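Local coordinates for lipolytic protein G-D-S-L family (Chitinophaga pinensis, PDB 4Q7Q) that is of unconfirmed function but belongs to the GDSL-like lipase/acylhydrolase family and is thus probably a serine hydrolase acting on ester bonds, at residues N81-G86 against Q155-F160; L126-Q131 against A163-G168; W54-I59 against G106-I111; P174-Y179 against S249-V254; M130-F135 against F146-K151. All blocks are in the same frame, centred on the assembly; numbering follows the deposited sequence. Where two conformers were deposited one is given.

All five contacts belong to one chain built on a five-stranded parallel sheet flanked by helices. Contacts 1 and 2 both use helix 157-171, their centres about 12 Å apart; contact 2 sets it against strand 123-127. Contact 3, about 13 Å from the centres of both, joins helix 56-61 to helix 104-118. Contact 4 lies on the neighbouring edge strand 175-176, its centre about 10 Å from that of contact 2. Contact 5 shares M130 and Q131 with contact 2 and falls between contact 1's segments. Contact 3 closes before contacts 2, 4 and 5 open. Contacts 1 to 4 join the sheet and its helices; contact 5 joins loops beside contact 1 (centres about 10 Å apart).

Contact 1: residues N81-G86 against Q155-F160; sequences NDWWQG and QTLEEF
W83 and F160 meet as an offset edge-to-face pair: the edge of the indole points toward the phenyl face, the planes lie at 85° and the centroids of the W83 five-membered ring and the F160 ring are 5.4 Å apart. The same phenyl face receives the start of the tryptophan side chain, W83 CB standing 3.8 Å from the F160 ring centroid in a CH-pi contact. With CG anti to the backbone N (chi1 169°), the indole swings across to L157, whose CB sits over its face, 4.0 Å from the centroid of the five-membered ring. L157 CD1 closes against W83 CB, and D82 CB brushes F160 CE2 at 3.6 Å.

This is where helix 80-85 meets the first turn of helix 157-171. T156 and E159 form a capping box there, T156 OG1 accepting from E159 N while E159 OE2 accepts from T156 N. G86 ends the other helix in a Schellman motif; its positive phi suits glycine.

The polar link across the contact runs from W83 NE1 to Q155 O, 3.0 Å, bent to 143° at the hydrogen. The oxygen lies near the indole plane, whereas the donor stands above the carbonyl plane. Tryptophan thus serves both as a broad apolar plate and as a donor. One water bridges W83 O and Q155 NE2, and this amide nitrogen also binds R87 O.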
# COMPACT_ATOMS: atom_id res chain seq x y z
N ASN A 81 4.75 5.06 0.57
CA ASN A 81 5.10 6.44 0.24
C ASN A 81 6.23 6.96 1.10
O ASN A 81 7.03 7.77 0.63
CB ASN A 81 3.88 7.35 0.30
CG ASN A 81 2.84 6.99 -0.74
OD1 ASN A 81 3.19 6.58 -1.85
ND2 ASN A 81 1.57 7.10 -0.39
N ASP A 82 6.31 6.51 2.35
CA ASP A 82 7.44 6.82 3.21
C ASP A 82 8.74 6.35 2.57
O ASP A 82 9.73 7.08 2.57
CB ASP A 82 7.30 6.14 4.57
CG ASP A 82 6.04 6.54 5.30
OD1 ASP A 82 4.95 6.15 4.85
OD2 ASP A 82 6.15 7.24 6.33
N TRP A 83 8.73 5.13 2.05
CA TRP A 83 9.89 4.60 1.35
C TRP A 83 10.28 5.47 0.16
O TRP A 83 11.45 5.86 0.02
CB TRP A 83 9.67 3.15 0.90
CG TRP A 83 10.74 2.68 -0.04
CD1 TRP A 83 12.00 2.27 0.30
CD2 TRP A 83 10.65 2.57 -1.47
NE1 TRP A 83 12.70 1.92 -0.83
CE2 TRP A 83 11.90 2.09 -1.93
CE3 TRP A 83 9.64 2.83 -2.40
CZ2 TRP A 83 12.16 1.87 -3.28
CZ3 TRP A 83 9.90 2.62 -3.74
CH2 TRP A 83 11.16 2.13 -4.17
N TRP A 84 9.32 5.79 -0.70
CA TRP A 84 9.64 6.56 -1.88
C TRP A 84 10.17 7.95 -1.52
O TRP A 84 11.03 8.50 -2.20
CB TRP A 84 8.44 6.67 -2.84
CG TRP A 84 8.81 7.46 -4.05
CD1 TRP A 84 8.32 8.68 -4.42
CD2 TRP A 84 9.82 7.13 -5.00
NE1 TRP A 84 8.95 9.12 -5.56
CE2 TRP A 84 9.88 8.18 -5.94
CE3 TRP A 84 10.68 6.03 -5.16
CZ2 TRP A 84 10.76 8.17 -7.02
CZ3 TRP A 84 11.56 6.03 -6.24
CH2 TRP A 84 11.59 7.09 -7.15
N GLN A 85 9.67 8.52 -0.42
CA GLN A 85 10.09 9.86 -0.03
C GLN A 85 11.39 9.85 0.76
O GLN A 85 11.95 10.90 1.06
CB GLN A 85 8.97 10.58 0.72
CG GLN A 85 7.80 10.89 -0.21
CD GLN A 85 6.68 11.65 0.44
OE1 GLN A 85 6.88 12.37 1.42
NE2 GLN A 85 5.47 11.51 -0.11
N GLY A 86 11.89 8.66 1.09
CA GLY A 86 13.16 8.54 1.79
C GLY A 86 13.09 8.83 3.28
O GLY A 86 14.11 9.16 3.90
N GLN A 155 17.63 2.99 1.58
CA GLN A 155 16.70 2.08 2.25
C GLN A 155 15.94 1.21 1.26
O GLN A 155 15.53 1.68 0.20
CB GLN A 155 15.69 2.86 3.10
CG GLN A 155 16.33 3.77 4.12
CD GLN A 155 15.33 4.45 5.04
OE1 GLN A 155 15.43 4.36 6.26
NE2 GLN A 155 14.36 5.15 4.45
N THR A 156 15.76 -0.06 1.61
CA THR A 156 14.90 -0.94 0.82
C THR A 156 13.48 -0.85 1.33
O THR A 156 13.25 -0.53 2.50
CB THR A 156 15.32 -2.41 0.92
OG1 THR A 156 15.12 -2.85 2.26
CG2 THR A 156 16.78 -2.60 0.51
N LEU A 157 12.52 -1.17 0.47
CA LEU A 157 11.13 -1.20 0.89
C LEU A 157 10.94 -2.32 1.92
O LEU A 157 10.12 -2.20 2.84
CB LEU A 157 10.20 -1.40 -0.31
CG LEU A 157 8.70 -1.39 -0.03
CD1 LEU A 157 8.25 -0.10 0.67
CD2 LEU A 157 7.95 -1.58 -1.34
N GLU A 158 11.74 -3.38 1.78
CA GLU A 158 11.66 -4.47 2.73
C GLU A 158 11.90 -4.02 4.17
O GLU A 158 11.31 -4.56 5.10
CB GLU A 158 12.63 -5.60 2.36
CG GLU A 158 12.45 -6.80 3.26
CD GLU A 158 13.38 -7.95 2.92
OE1 GLU A 158 14.39 -7.73 2.22
OE2 GLU A 158 13.08 -9.08 3.36
N GLU A 159 12.77 -3.02 4.36
CA GLU A 159 13.00 -2.49 5.70
C GLU A 159 11.73 -1.94 6.32
O GLU A 159 11.52 -2.03 7.53
CB GLU A 159 14.05 -1.40 5.69
CG GLU A 159 15.43 -1.88 5.40
CD GLU A 159 16.40 -0.73 5.36
OE1 GLU A 159 16.61 -0.08 6.41
OE2 GLU A 159 16.94 -0.46 4.27
N PHE A 160 10.89 -1.34 5.48
CA PHE A 160 9.61 -0.80 5.93
C PHE A 160 8.66 -1.92 6.32
O PHE A 160 7.98 -1.85 7.34
CB PHE A 160 9.02 0.12 4.84
CG PHE A 160 9.78 1.40 4.66
CD1 PHE A 160 11.02 1.40 4.04
CD2 PHE A 160 9.27 2.60 5.13
CE1 PHE A 160 11.74 2.57 3.89
CE2 PHE A 160 9.99 3.77 4.99
CZ PHE A 160 11.22 3.76 4.36
O HOH W 1 13.71 5.26 1.58

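Contact 2: residues L126-Q131 against A163-G168; sequences LITPMQ and AVLTIG
Strand 123-127 of the parallel sheet and helix 157-171, which leads on to the edge strand 175-176, are two elements of a right-handed beta-alpha-beta crossover, the building unit of the alpha/beta fold seen in SGNH hydrolases. At this contact V164 is the helix residue that points at the strand. Its CG1, anti to the backbone N (chi1 172°), lies 3.6 Å from L126 CB and 4.0 Å from T128 CG2. The other branch is directed toward the proline, with V164 CG2 4.5 Å from P129 CD, a looser touch. A beta-branched valine suits this place because its two methyls serve separate neighbours.

L126 reaches the next turn of the helix through CD1. This methyl meets I167 CG2 at 4.0 Å, the two side chains crossing at about a right angle, and also approaches the backbone at G168 N, 4.1 Å away. Glycine at this position presents only its main chain to the leucine methyl.

T128 divides its roles. Its methyl CG2 packs on V164 and, at 4.1 Å, on L165 CG, while its hydroxyl OG1 is held by Y179 N and D177 OD1.

The side-chain packing is apolar, and the two segments share no hydrogen bond. F108 and Y105 of helix 104-118 touch I167, V175 of strand 175-176 touches V164 and L165, and V76 of strand 73-77 lies against L126.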
# COMPACT_ATOMS: atom_id res chain seq x y z
N LEU A 126 -2.11 -4.55 11.27
CA LEU A 126 -1.18 -3.82 10.42
C LEU A 126 -0.97 -4.58 9.12
O LEU A 126 -1.01 -5.81 9.10
CB LEU A 126 0.16 -3.61 11.13
CG LEU A 126 0.10 -3.06 12.56
CD1 LEU A 126 1.51 -2.90 13.10
CD2 LEU A 126 -0.67 -1.75 12.63
N ILE A 127 -0.74 -3.85 8.04
CA ILE A 127 -0.51 -4.45 6.73
C ILE A 127 0.81 -3.94 6.17
O ILE A 127 0.99 -2.73 6.05
CB ILE A 127 -1.64 -4.11 5.75
CG1 ILE A 127 -3.00 -4.46 6.37
CG2 ILE A 127 -1.42 -4.78 4.41
CD1 ILE A 127 -4.16 -4.22 5.44
N THR A 128 1.74 -4.84 5.85
CA THR A 128 3.02 -4.39 5.28
C THR A 128 2.85 -3.86 3.87
O THR A 128 1.93 -4.26 3.16
CB THR A 128 4.07 -5.52 5.22
OG1 THR A 128 3.65 -6.50 4.26
CG2 THR A 128 4.27 -6.17 6.58
N PRO A 129 3.74 -2.95 3.45
CA PRO A 129 3.65 -2.53 2.05
C PRO A 129 3.83 -3.71 1.10
O PRO A 129 4.58 -4.65 1.37
CB PRO A 129 4.83 -1.56 1.90
CG PRO A 129 5.06 -1.04 3.27
CD PRO A 129 4.73 -2.18 4.21
N MSE A 130 3.12 -3.65 -0.02
CA MSE A 130 3.33 -4.60 -1.09
C MSE A 130 4.58 -4.21 -1.85
O MSE A 130 4.95 -3.04 -1.90
CB MSE A 130 2.12 -4.59 -2.03
CG MSE A 130 2.13 -5.71 -3.06
SE MSE A 130 0.44 -5.92 -4.02
CE MSE A 130 0.65 -4.46 -5.28
N GLN A 131 5.24 -5.18 -2.47
CA GLN A 131 6.30 -4.84 -3.41
C GLN A 131 5.71 -4.01 -4.54
O GLN A 131 4.50 -4.02 -4.79
CB GLN A 131 7.01 -6.10 -3.92
CG GLN A 131 7.75 -6.81 -2.80
CD GLN A 131 8.57 -7.98 -3.27
OE1 GLN A 131 9.40 -7.85 -4.18
NE2 GLN A 131 8.37 -9.12 -2.63
N ALA A 163 9.86 -3.25 9.65
CA ALA A 163 9.46 -2.38 10.76
C ALA A 163 8.02 -2.67 11.20
O ALA A 163 7.73 -2.80 12.39
CB ALA A 163 9.62 -0.92 10.39
N VAL A 164 7.12 -2.79 10.23
CA VAL A 164 5.72 -3.10 10.53
C VAL A 164 5.62 -4.46 11.23
O VAL A 164 4.92 -4.61 12.23
CB VAL A 164 4.86 -3.08 9.26
CG1 VAL A 164 3.45 -3.60 9.56
CG2 VAL A 164 4.82 -1.66 8.65
N LEU A 165 6.35 -5.45 10.72
CA LEU A 165 6.37 -6.77 11.34
C LEU A 165 6.90 -6.69 12.77
O LEU A 165 6.36 -7.34 13.68
CB LEU A 165 7.21 -7.74 10.52
CG LEU A 165 6.61 -8.20 9.19
CD1 LEU A 165 7.70 -8.81 8.33
CD2 LEU A 165 5.48 -9.19 9.42
N THR A 166 7.95 -5.91 12.98
CA THR A 166 8.53 -5.74 14.31
C THR A 166 7.54 -5.11 15.29
O THR A 166 7.43 -5.56 16.43
CB THR A 166 9.83 -4.92 14.25
OG1 THR A 166 10.78 -5.61 13.42
CG2 THR A 166 10.43 -4.74 15.63
N ILE A 167 6.83 -4.08 14.86
CA ILE A 167 5.82 -3.43 15.70
C ILE A 167 4.70 -4.40 16.05
O ILE A 167 4.23 -4.45 17.19
CB ILE A 167 5.22 -2.18 15.02
CG1 ILE A 167 6.30 -1.11 14.84
CG2 ILE A 167 4.08 -1.61 15.84
CD1 ILE A 167 5.89 -0.01 13.90
N GLY A 168 4.28 -5.18 15.05
CA GLY A 168 3.27 -6.20 15.26
C GLY A 168 3.69 -7.20 16.32
O GLY A 168 2.92 -7.52 17.23

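Contact 3: residues W54-I59 against G106-I111; sequences WTSGGI and GSFRII
S56 and S107 are brought together by different first torsions: S56 OG stands between its backbone N and carbonyl carbon (chi1 71°), whereas S107 OG is anti to its carbonyl carbon (chi1 -64°). As a result S56 OG rests 3.4 Å from S107 CB, and S107 OG rests 3.4 Å from G57 CA. The hydroxyls pass each other, each lying against carbon of the other segment, and take their polar partners from further residues: S56 OG pairs with D82 OD2, while S107 OG is engaged by N101, R87 and T103. Serine fits here because it is small enough for a close helix approach yet keeps a polar end for these neighbours.

The segments belong to the first turn of helix 56-61 and to helix 104-118, two helices of the alpha/beta fold, and the contact is buried. T55 is the N-cap residue of the first, its OG1 accepting from G58 N at 2.9 Å. At G57 the helices come close, its CA lying 5.5 Å from S107 CA.

Beyond the serines I59 and I111 form an apolar pair, I59 CG2 meeting I111 CD1 at 3.8 Å with the two side chains inclined to one another. The same I111 methyl rests against main chain, 4.0 Å from S56 O. F108 CE1 reaches S56 CB at 3.9 Å from an oblique position, and the F108 side chain also touches V164 and I167 of helix 157-171.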
# COMPACT_ATOMS: atom_id res chain seq x y z
N TRP A 54 -0.40 9.90 0.74
CA TRP A 54 0.15 10.22 2.06
C TRP A 54 1.15 9.19 2.58
O TRP A 54 1.05 7.99 2.31
CB TRP A 54 -0.95 10.39 3.11
CG TRP A 54 -1.78 11.63 2.99
CD1 TRP A 54 -2.12 12.31 1.85
CD2 TRP A 54 -2.42 12.32 4.07
NE1 TRP A 54 -2.92 13.39 2.17
CE2 TRP A 54 -3.12 13.41 3.53
CE3 TRP A 54 -2.45 12.12 5.45
CZ2 TRP A 54 -3.85 14.30 4.31
CZ3 TRP A 54 -3.18 13.00 6.23
CH2 TRP A 54 -3.86 14.08 5.66
N THR A 55 2.08 9.68 3.39
CA THR A 55 3.00 8.82 4.12
C THR A 55 2.41 8.53 5.51
O THR A 55 1.44 9.17 5.94
CB THR A 55 4.35 9.51 4.33
OG1 THR A 55 4.14 10.69 5.11
CG2 THR A 55 4.96 9.89 2.98
N SER A 56 3.00 7.57 6.22
CA SER A 56 2.63 7.39 7.62
C SER A 56 2.93 8.66 8.42
O SER A 56 2.25 8.96 9.41
CB SER A 56 3.31 6.17 8.25
OG SER A 56 4.70 6.40 8.44
N GLY A 57 3.94 9.40 7.99
CA GLY A 57 4.27 10.69 8.59
C GLY A 57 3.14 11.70 8.45
O GLY A 57 2.81 12.40 9.41
N GLY A 58 2.53 11.77 7.27
CA GLY A 58 1.38 12.65 7.06
C GLY A 58 0.15 12.23 7.85
O GLY A 58 -0.55 13.07 8.43
N ILE A 59 -0.11 10.93 7.87
CA ILE A 59 -1.22 10.41 8.66
C ILE A 59 -1.02 10.76 10.14
O ILE A 59 -1.90 11.34 10.78
CB ILE A 59 -1.36 8.88 8.48
CG1 ILE A 59 -1.74 8.54 7.03
CG2 ILE A 59 -2.36 8.32 9.47
CD1 ILE A 59 -3.18 8.86 6.66
N GLY A 106 8.17 5.95 14.69
CA GLY A 106 7.54 7.04 15.43
C GLY A 106 6.11 7.32 14.98
O GLY A 106 5.22 7.51 15.80
N SER A 107 5.90 7.33 13.67
CA SER A 107 4.57 7.57 13.11
C SER A 107 3.60 6.49 13.55
O SER A 107 2.44 6.77 13.84
CB SER A 107 4.60 7.62 11.59
OG SER A 107 5.39 8.71 11.13
N PHE A 108 4.06 5.25 13.56
CA PHE A 108 3.19 4.16 13.97
C PHE A 108 2.84 4.25 15.45
O PHE A 108 1.73 3.90 15.85
CB PHE A 108 3.77 2.79 13.60
CG PHE A 108 3.43 2.37 12.20
CD1 PHE A 108 4.03 2.98 11.12
CD2 PHE A 108 2.51 1.36 11.97
CE1 PHE A 108 3.71 2.59 9.81
CE2 PHE A 108 2.19 0.96 10.68
CZ PHE A 108 2.79 1.58 9.59
N ARG A 109 3.78 4.76 16.26
CA ARG A 109 3.50 5.01 17.67
C ARG A 109 2.33 5.99 17.81
O ARG A 109 1.39 5.75 18.58
CB ARG A 109 4.75 5.53 18.40
CG ARG A 109 4.46 6.05 19.80
CD ARG A 109 5.69 6.69 20.45
NE ARG A 109 6.39 7.57 19.52
CZ ARG A 109 6.02 8.81 19.23
NH1 ARG A 109 6.71 9.52 18.35
NH2 ARG A 109 4.94 9.34 19.81
N ILE A 110 2.39 7.08 17.06
CA ILE A 110 1.34 8.09 17.07
C ILE A 110 -0.00 7.52 16.61
O ILE A 110 -1.04 7.75 17.24
CB ILE A 110 1.75 9.29 16.18
CG1 ILE A 110 2.95 10.00 16.80
CG2 ILE A 110 0.58 10.25 15.97
CD1 ILE A 110 3.50 11.10 15.93
N ILE A 111 0.02 6.76 15.52
CA ILE A 111 -1.20 6.21 14.95
C ILE A 111 -1.85 5.18 15.87
O ILE A 111 -3.04 5.25 16.14
CB ILE A 111 -0.94 5.58 13.57
CG1 ILE A 111 -0.54 6.66 12.57
CG2 ILE A 111 -2.18 4.84 13.07
CD1 ILE A 111 0.14 6.12 11.31

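Contact 4: residues P174-Y179 against S249-V254; sequences PVVDLY and SALADV
V176 is the tightly packed centre of this contact, a single strand residue set against three residues of the helix. Its CG1, anti to the backbone N (chi1 176°), touches A250 CB at 3.7 Å. Its CG2 leans toward the following turn and takes two partners: V254 CG2 at 3.7 Å and L251 CD1 at 3.9 Å. The leucine crosses the valine at about a right angle and touches it through CD1. Valine suits this strand position, its two branches spreading over one turn of helix, and alanine at 250 lets the helix lie close, since it adds only a methyl on the helix side.

While V176 and L251 are buried, A250, V254 and P174 are partly exposed, and the contact is sparser at the proline end. There P174 CB meets V254 CG1 at 3.6 Å, a single touch just before the strand begins. V254 divides its methyls, CG1 serving the proline and CG2 the valine. V175 points its side chain away from this helix, toward L165 and T128, as expected for the adjacent residue of a strand.

Strand 175-176 is an outermost strand of the parallel sheet, next to strand 123-127, and helix 241-257 packs on the sheet face opposite helix 157-171. V125 of that neighbouring strand touches V176, L251 and V254, and L251 also reaches Y33 and L37 of helix 33-40.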
# COMPACT_ATOMS: atom_id res chain seq x y z
N PRO A 174 -1.68 -8.56 15.04
CA PRO A 174 -1.50 -9.32 13.80
C PRO A 174 -1.06 -8.44 12.63
O PRO A 174 -1.47 -7.28 12.53
CB PRO A 174 -2.90 -9.88 13.52
CG PRO A 174 -3.64 -9.77 14.81
CD PRO A 174 -3.07 -8.58 15.51
N VAL A 175 -0.24 -9.01 11.76
CA VAL A 175 0.25 -8.30 10.58
C VAL A 175 -0.04 -9.11 9.32
O VAL A 175 0.27 -10.30 9.25
CB VAL A 175 1.77 -8.05 10.67
CG1 VAL A 175 2.27 -7.37 9.42
CG2 VAL A 175 2.11 -7.22 11.90
N VAL A 176 -0.68 -8.48 8.35
CA VAL A 176 -0.81 -9.06 7.02
C VAL A 176 0.47 -8.73 6.27
O VAL A 176 0.73 -7.57 5.95
CB VAL A 176 -2.01 -8.47 6.27
CG1 VAL A 176 -2.07 -9.04 4.85
CG2 VAL A 176 -3.29 -8.76 7.03
N ASP A 177 1.28 -9.75 5.99
CA ASP A 177 2.57 -9.53 5.34
C ASP A 177 2.43 -9.63 3.83
O ASP A 177 2.65 -10.69 3.24
CB ASP A 177 3.62 -10.52 5.84
CG ASP A 177 5.04 -10.11 5.47
OD1 ASP A 177 5.21 -9.18 4.66
OD2 ASP A 177 5.99 -10.73 6.00
N LEU A 178 2.06 -8.52 3.19
CA LEU A 178 2.00 -8.51 1.73
C LEU A 178 3.39 -8.55 1.09
O LEU A 178 3.56 -9.13 0.02
CB LEU A 178 1.25 -7.28 1.21
CG LEU A 178 -0.19 -7.11 1.72
CD1 LEU A 178 -0.77 -5.85 1.14
CD2 LEU A 178 -1.03 -8.34 1.37
N TYR A 179 4.37 -7.93 1.74
CA TYR A 179 5.70 -7.85 1.17
C TYR A 179 6.25 -9.24 0.87
O TYR A 179 6.81 -9.48 -0.20
CB TYR A 179 6.68 -7.08 2.07
CG TYR A 179 7.95 -6.79 1.32
CD1 TYR A 179 8.93 -7.77 1.18
CD2 TYR A 179 8.15 -5.57 0.69
CE1 TYR A 179 10.07 -7.55 0.45
CE2 TYR A 179 9.31 -5.33 -0.05
CZ TYR A 179 10.26 -6.33 -0.15
OH TYR A 179 11.40 -6.14 -0.88
N SER A 249 -8.19 -11.36 0.60
CA SER A 249 -8.20 -12.72 1.13
C SER A 249 -7.25 -12.85 2.32
O SER A 249 -7.59 -13.49 3.32
CB SER A 249 -7.81 -13.72 0.05
OG SER A 249 -7.75 -15.03 0.59
N ALA A 250 -6.07 -12.25 2.21
CA ALA A 250 -5.09 -12.29 3.29
C ALA A 250 -5.63 -11.56 4.51
O ALA A 250 -5.46 -12.02 5.65
CB ALA A 250 -3.77 -11.68 2.83
N LEU A 251 -6.28 -10.43 4.27
CA LEU A 251 -6.84 -9.64 5.35
C LEU A 251 -8.00 -10.37 6.01
O LEU A 251 -8.13 -10.37 7.24
CB LEU A 251 -7.30 -8.27 4.83
CG LEU A 251 -7.86 -7.30 5.87
CD1 LEU A 251 -6.86 -7.08 7.01
CD2 LEU A 251 -8.25 -5.97 5.23
N ALA A 252 -8.82 -11.02 5.20
CA ALA A 252 -9.95 -11.78 5.74
C ALA A 252 -9.49 -12.90 6.67
O ALA A 252 -10.13 -13.14 7.70
CB ALA A 252 -10.83 -12.33 4.61
N ASP A 253 -8.39 -13.57 6.34
CA ASP A 253 -7.85 -14.63 7.19
C ASP A 253 -7.51 -14.09 8.58
O ASP A 253 -7.80 -14.73 9.60
CB ASP A 253 -6.61 -15.27 6.56
CG ASP A 253 -6.93 -16.08 5.32
OD1 ASP A 253 -8.11 -16.45 5.14
OD2 ASP A 253 -6.00 -16.36 4.53
N VAL A 254 -6.88 -12.93 8.63
CA VAL A 254 -6.50 -12.32 9.90
C VAL A 254 -7.74 -11.89 10.70
O VAL A 254 -7.83 -12.11 11.91
CB VAL A 254 -5.56 -11.13 9.68
CG1 VAL A 254 -5.41 -10.33 10.97
CG2 VAL A 254 -4.20 -11.63 9.19

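Contact 5: residues M130-F135 against F146-K151; sequences MQRNDF and FGSYQK
D134 OD1 grips two donors of the facing loop. The Y149 hydroxyl donates to it at 2.6 Å between OH and OD1, on the syn lone pair, and G147 N comes from the anti side at 3.0 Å from the same oxygen. Main chain joins main chain where S148 N donates to R132 O at 2.8 Å, almost straight (165°).

Two waters extend the network. One links R132 NE, N133 O and F146 O; the other joins Q131 OE1 to S148 OG. R132 NH1 hydrogen-bonds T80 OG1, and the side chain lies near, without touching, the residues of a probable Ser-His-Asp triad.

G147 begins a type I turn ending at Q150, and its CA lies 3.5 Å from N133 C. Glycine is fitted here because a CB would collide with N133, R132 O and the Y149 ring. With Y149 CG between backbone N and carbonyl carbon (chi1 57°), that ring folds back over the turn, G147 O above its centre.

A carboxylate meeting a lysine, a phenol and a backbone N-H would probably stay ionised. Its bonds to Y149 and G147 tie together two loops flanking the small antiparallel pair 135-136 and 144-145, while K193 anchors the other oxygen in a salt bridge.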
# COMPACT_ATOMS: atom_id res chain seq x y z
N MSE A 130 3.12 -3.65 -0.02
CA MSE A 130 3.33 -4.60 -1.09
C MSE A 130 4.58 -4.21 -1.85
O MSE A 130 4.95 -3.04 -1.90
CB MSE A 130 2.12 -4.59 -2.03
CG MSE A 130 2.13 -5.71 -3.06
SE MSE A 130 0.44 -5.92 -4.02
CE MSE A 130 0.65 -4.46 -5.28
N GLN A 131 5.24 -5.18 -2.47
CA GLN A 131 6.30 -4.84 -3.41
C GLN A 131 5.71 -4.01 -4.54
O GLN A 131 4.50 -4.02 -4.79
CB GLN A 131 7.01 -6.10 -3.92
CG GLN A 131 7.75 -6.81 -2.80
CD GLN A 131 8.57 -7.98 -3.27
OE1 GLN A 131 9.40 -7.85 -4.18
NE2 GLN A 131 8.37 -9.12 -2.63
N ARG A 132 6.57 -3.26 -5.21
CA ARG A 132 6.12 -2.38 -6.28
C ARG A 132 7.14 -2.37 -7.38
O ARG A 132 8.35 -2.35 -7.13
CB ARG A 132 5.90 -0.96 -5.74
CG ARG A 132 7.04 -0.42 -4.90
CD ARG A 132 6.69 0.91 -4.25
NE ARG A 132 6.66 2.01 -5.21
CZ ARG A 132 6.33 3.26 -4.90
NH1 ARG A 132 5.96 3.56 -3.65
NH2 ARG A 132 6.35 4.20 -5.83
N ASN A 133 6.68 -2.41 -8.62
CA ASN A 133 7.61 -2.24 -9.73
C ASN A 133 7.63 -0.78 -10.15
O ASN A 133 7.11 0.07 -9.43
CB ASN A 133 7.32 -3.19 -10.88
CG ASN A 133 8.59 -3.73 -11.50
OD1 ASN A 133 9.52 -2.98 -11.73
ND2 ASN A 133 8.64 -5.04 -11.73
N ASP A 134 8.24 -0.48 -11.29
CA ASP A 134 8.28 0.90 -11.78
C ASP A 134 6.86 1.44 -11.87
O ASP A 134 6.00 0.83 -12.49
CB ASP A 134 8.91 0.96 -13.17
CG ASP A 134 10.41 0.75 -13.16
OD1 ASP A 134 11.00 0.47 -12.10
OD2 ASP A 134 11.01 0.87 -14.25
N PHE A 135 6.63 2.58 -11.23
CA PHE A 135 5.33 3.21 -11.21
C PHE A 135 5.28 4.35 -12.21
O PHE A 135 6.21 5.15 -12.27
CB PHE A 135 5.06 3.75 -9.81
CG PHE A 135 3.97 4.79 -9.74
CD1 PHE A 135 2.66 4.44 -10.00
CD2 PHE A 135 4.26 6.10 -9.40
CE1 PHE A 135 1.65 5.39 -9.93
CE2 PHE A 135 3.26 7.05 -9.31
CZ PHE A 135 1.95 6.70 -9.58
N PHE A 146 10.86 4.47 -9.51
CA PHE A 146 11.41 3.15 -9.76
C PHE A 146 10.89 2.12 -8.76
O PHE A 146 10.35 2.49 -7.71
CB PHE A 146 12.94 3.17 -9.80
CG PHE A 146 13.61 3.67 -8.55
CD1 PHE A 146 13.75 2.86 -7.44
CD2 PHE A 146 14.16 4.95 -8.52
CE1 PHE A 146 14.41 3.32 -6.31
CE2 PHE A 146 14.82 5.42 -7.41
CZ PHE A 146 14.95 4.61 -6.30
N GLY A 147 11.04 0.85 -9.10
CA GLY A 147 10.50 -0.23 -8.29
C GLY A 147 11.35 -0.59 -7.09
O GLY A 147 12.48 -0.13 -6.95
N SER A 148 10.82 -1.47 -6.24
CA SER A 148 11.49 -1.78 -4.97
C SER A 148 12.66 -2.76 -5.11
O SER A 148 13.22 -3.21 -4.13
CB SER A 148 10.47 -2.24 -3.91
OG SER A 148 9.62 -3.27 -4.40
N TYR A 149 13.02 -3.09 -6.35
CA TYR A 149 14.28 -3.78 -6.62
C TYR A 149 15.50 -2.88 -6.36
O TYR A 149 16.63 -3.36 -6.29
CB TYR A 149 14.31 -4.30 -8.07
CG TYR A 149 14.09 -3.19 -9.09
CD1 TYR A 149 15.14 -2.36 -9.48
CD2 TYR A 149 12.84 -2.97 -9.65
CE1 TYR A 149 14.94 -1.33 -10.38
CE2 TYR A 149 12.63 -1.96 -10.57
CZ TYR A 149 13.69 -1.14 -10.93
OH TYR A 149 13.50 -0.12 -11.83
N GLN A 150 15.27 -1.57 -6.22
CA GLN A 150 16.34 -0.60 -6.00
C GLN A 150 16.12 0.12 -4.67
O GLN A 150 14.98 0.31 -4.24
CB GLN A 150 16.38 0.40 -7.17
CG GLN A 150 17.42 1.53 -7.07
CD GLN A 150 18.86 1.04 -7.08
OE1 GLN A 150 19.32 0.41 -6.12
NE2 GLN A 150 19.57 1.31 -8.17
N LYS A 151 17.21 0.51 -4.01
CA LYS A 151 17.11 1.30 -2.78
C LYS A 151 16.71 2.73 -3.10
O LYS A 151 17.03 3.26 -4.17
CB LYS A 151 18.44 1.32 -2.02
CG LYS A 151 18.75 0.02 -1.29
CD LYS A 151 20.08 0.08 -0.55
CE LYS A 151 20.18 -1.06 0.45
NZ LYS A 151 21.49 -1.11 1.19
O HOH W 2 10.92 -5.62 -3.83
O HOH W 3 7.60 2.32 -7.85